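Local coordinates for protein TssK (Serratia sp. FS14, PDB 5Y0E) that probably serves as a trimeric baseplate component of the bacterial type VI secretion system, helping to connect the baseplate to the membrane complex, at residues D111-E116 with A120-L125. Sequence-based numbering, arbitrary orientation.
Sequences DVIFQE and ALARYL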
loop_
_atom_site.group_PDB
_atom_site.type_symbol
_atom_site.label_atom_id
_atom_site.label_comp_id
_atom_site.label_asym_id
_atom_site.label_seq_id
_atom_site.Cartn_x
_atom_site.Cartn_y
_atom_site.Cartn_z
ATOM N N ASP A 111 24.481 24.970 -24.940
ATOM C CA ASP A 111 23.441 24.732 -23.955
ATOM C C ASP A 111 22.757 25.997 -23.480
ATOM O O ASP A 111 21.686 25.915 -22.869
ATOM C CB ASP A 111 24.018 24.011 -22.732
ATOM C CG ASP A 111 23.033 23.059 -22.112
ATOM O OD1 ASP A 111 22.529 22.202 -22.859
ATOM O OD2 ASP A 111 22.742 23.170 -20.902
ATOM N N VAL A 112 23.357 27.152 -23.720
ATOM C CA VAL A 112 22.783 28.434 -23.355
ATOM C C VAL A 112 22.744 29.291 -24.600
ATOM O O VAL A 112 23.700 29.305 -25.378
ATOM C CB VAL A 112 23.597 29.130 -22.255
ATOM C CG1 VAL A 112 22.853 30.343 -21.746
ATOM C CG2 VAL A 112 23.886 28.159 -21.151
ATOM N N ILE A 113 21.651 30.012 -24.773
ATOM C CA ILE A 113 21.497 30.969 -25.847
ATOM C C ILE A 113 21.040 32.262 -25.204
ATOM O O ILE A 113 20.477 32.273 -24.128
ATOM C CB ILE A 113 20.538 30.557 -26.965
ATOM C CG1 ILE A 113 19.171 30.253 -26.418
ATOM C CG2 ILE A 113 21.078 29.400 -27.753
ATOM C CD1 ILE A 113 18.201 29.908 -27.494
ATOM N N PHE A 114 21.331 33.353 -25.885
ATOM C CA PHE A 114 20.997 34.661 -25.393
ATOM C C PHE A 114 19.900 35.309 -26.219
ATOM O O PHE A 114 19.321 36.307 -25.828
ATOM C CB PHE A 114 22.260 35.503 -25.360
ATOM C CG PHE A 114 23.373 34.881 -24.582
ATOM C CD1 PHE A 114 24.167 33.928 -25.147
ATOM C CD2 PHE A 114 23.608 35.236 -23.285
ATOM C CE1 PHE A 114 25.179 33.341 -24.439
ATOM C CE2 PHE A 114 24.622 34.651 -22.567
ATOM C CZ PHE A 114 25.410 33.703 -23.148
ATOM N N GLN A 115 19.574 34.647 -27.308
ATOM C CA GLN A 115 18.585 35.109 -28.232
ATOM C C GLN A 115 17.701 33.957 -28.601
ATOM O O GLN A 115 18.192 32.959 -29.087
ATOM C CB GLN A 115 19.328 35.506 -29.476
ATOM C CG GLN A 115 18.984 36.839 -30.073
ATOM C CD GLN A 115 19.748 37.023 -31.353
ATOM O OE1 GLN A 115 20.003 36.052 -32.059
ATOM N NE2 GLN A 115 20.149 38.254 -31.645
ATOM N N GLU A 116 16.418 34.121 -28.325
ATOM C CA GLU A 116 15.455 33.106 -28.620
ATOM C C GLU A 116 15.427 32.915 -30.084
ATOM O O GLU A 116 15.534 33.825 -30.866
ATOM C CB GLU A 116 14.056 33.471 -28.142
ATOM C CG GLU A 116 13.446 32.565 -27.072
ATOM C CD GLU A 116 13.743 31.087 -27.229
ATOM O OE1 GLU A 116 13.535 30.528 -28.299
ATOM O OE2 GLU A 116 14.188 30.474 -26.259
ATOM N N ALA A 120 16.215 25.553 -31.891
ATOM C CA ALA A 120 17.510 25.562 -31.273
ATOM C C ALA A 120 17.434 24.651 -30.085
ATOM O O ALA A 120 16.618 24.824 -29.212
ATOM C CB ALA A 120 17.889 26.957 -30.859
ATOM N N LEU A 121 18.297 23.668 -30.062
ATOM C CA LEU A 121 18.285 22.723 -28.981
ATOM C C LEU A 121 19.018 23.074 -27.714
ATOM O O LEU A 121 19.578 22.220 -27.074
ATOM C CB LEU A 121 18.791 21.404 -29.499
ATOM C CG LEU A 121 18.015 21.095 -30.756
ATOM C CD1 LEU A 121 18.702 19.983 -31.500
ATOM C CD2 LEU A 121 16.616 20.691 -30.367
ATOM N N ALA A 122 18.996 24.331 -27.347
ATOM C CA ALA A 122 19.625 24.756 -26.132
ATOM C C ALA A 122 18.670 24.553 -24.989
ATOM O O ALA A 122 17.500 24.722 -25.136
ATOM C CB ALA A 122 20.026 26.202 -26.236
ATOM N N ARG A 123 19.183 24.199 -23.835
ATOM C CA ARG A 123 18.334 23.972 -22.707
ATOM C C ARG A 123 18.014 25.241 -21.970
ATOM O O ARG A 123 17.023 25.326 -21.301
ATOM C CB ARG A 123 18.979 22.975 -21.766
ATOM C CG ARG A 123 18.851 21.550 -22.231
ATOM C CD ARG A 123 19.800 20.605 -21.545
ATOM N NE ARG A 123 19.494 20.485 -20.146
ATOM C CZ ARG A 123 18.715 19.556 -19.626
ATOM N NH1 ARG A 123 18.156 18.660 -20.387
ATOM N NH2 ARG A 123 18.505 19.524 -18.338
ATOM N N TYR A 124 18.842 26.247 -22.120
ATOM C CA TYR A 124 18.602 27.461 -21.396
ATOM C C TYR A 124 18.615 28.720 -22.213
ATOM O O TYR A 124 19.260 28.802 -23.222
ATOM C CB TYR A 124 19.634 27.593 -20.291
ATOM C CG TYR A 124 19.507 26.573 -19.203
ATOM C CD1 TYR A 124 18.715 26.806 -18.125
ATOM C CD2 TYR A 124 20.188 25.388 -19.262
ATOM C CE1 TYR A 124 18.590 25.889 -17.132
ATOM C CE2 TYR A 124 20.070 24.461 -18.272
ATOM C CZ TYR A 124 19.268 24.724 -17.207
ATOM O OH TYR A 124 19.137 23.814 -16.212
ATOM N N LEU A 125 17.866 29.702 -21.747
ATOM C CA LEU A 125 17.822 31.002 -22.358
ATOM C C LEU A 125 18.273 31.946 -21.284
ATOM O O LEU A 125 17.675 32.018 -20.246
ATOM C CB LEU A 125 16.429 31.364 -22.777
ATOM C CG LEU A 125 16.371 32.768 -23.326
ATOM C CD1 LEU A 125 17.031 32.810 -24.678
ATOM C CD2 LEU A 125 14.944 33.237 -23.394
#
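Leu125 lies against Ile113 and the backbone leading from it to Glu116, and its side chain can be read atom by atom. CB leads to CG, which stands anti to the backbone N (chi1 176°), and from there the two methyls branch to different partners in 111-116. Leu125 CD1 lies 3.5 Å from Ile113 O and 3.8 Å from Ile113 CG1, and it also faces the backbone N of Glu116. Leu125 CD2 lies 4.0 Å from Glu116 CG, where the two side chains cross at about a right angle; the Glu116 carboxylate beyond is held by a salt bridge to Arg150 on strand 142-155. This is a worked case of a parallel pairing between close neighbours in sequence: strand 112-113 is the outermost strand, within this chain, of a mixed sheet, beside 124-131, and the connecting chain must loop back to the same end. Tyr124 N bonds to Asp111 O at 3.0 Å, and Tyr124 O receives Ile113 N at 3.1 Å from a donor tilted 28° off the carbonyl plane. Ile113 CG2 packs on Ala122 CB at 3.7 Å. The Asp111 carboxylate runs alongside Arg123, Asp111 OD1 touching Arg123 CD at 3.4 Å, while the guanidinium continues to a salt bridge with Asp71.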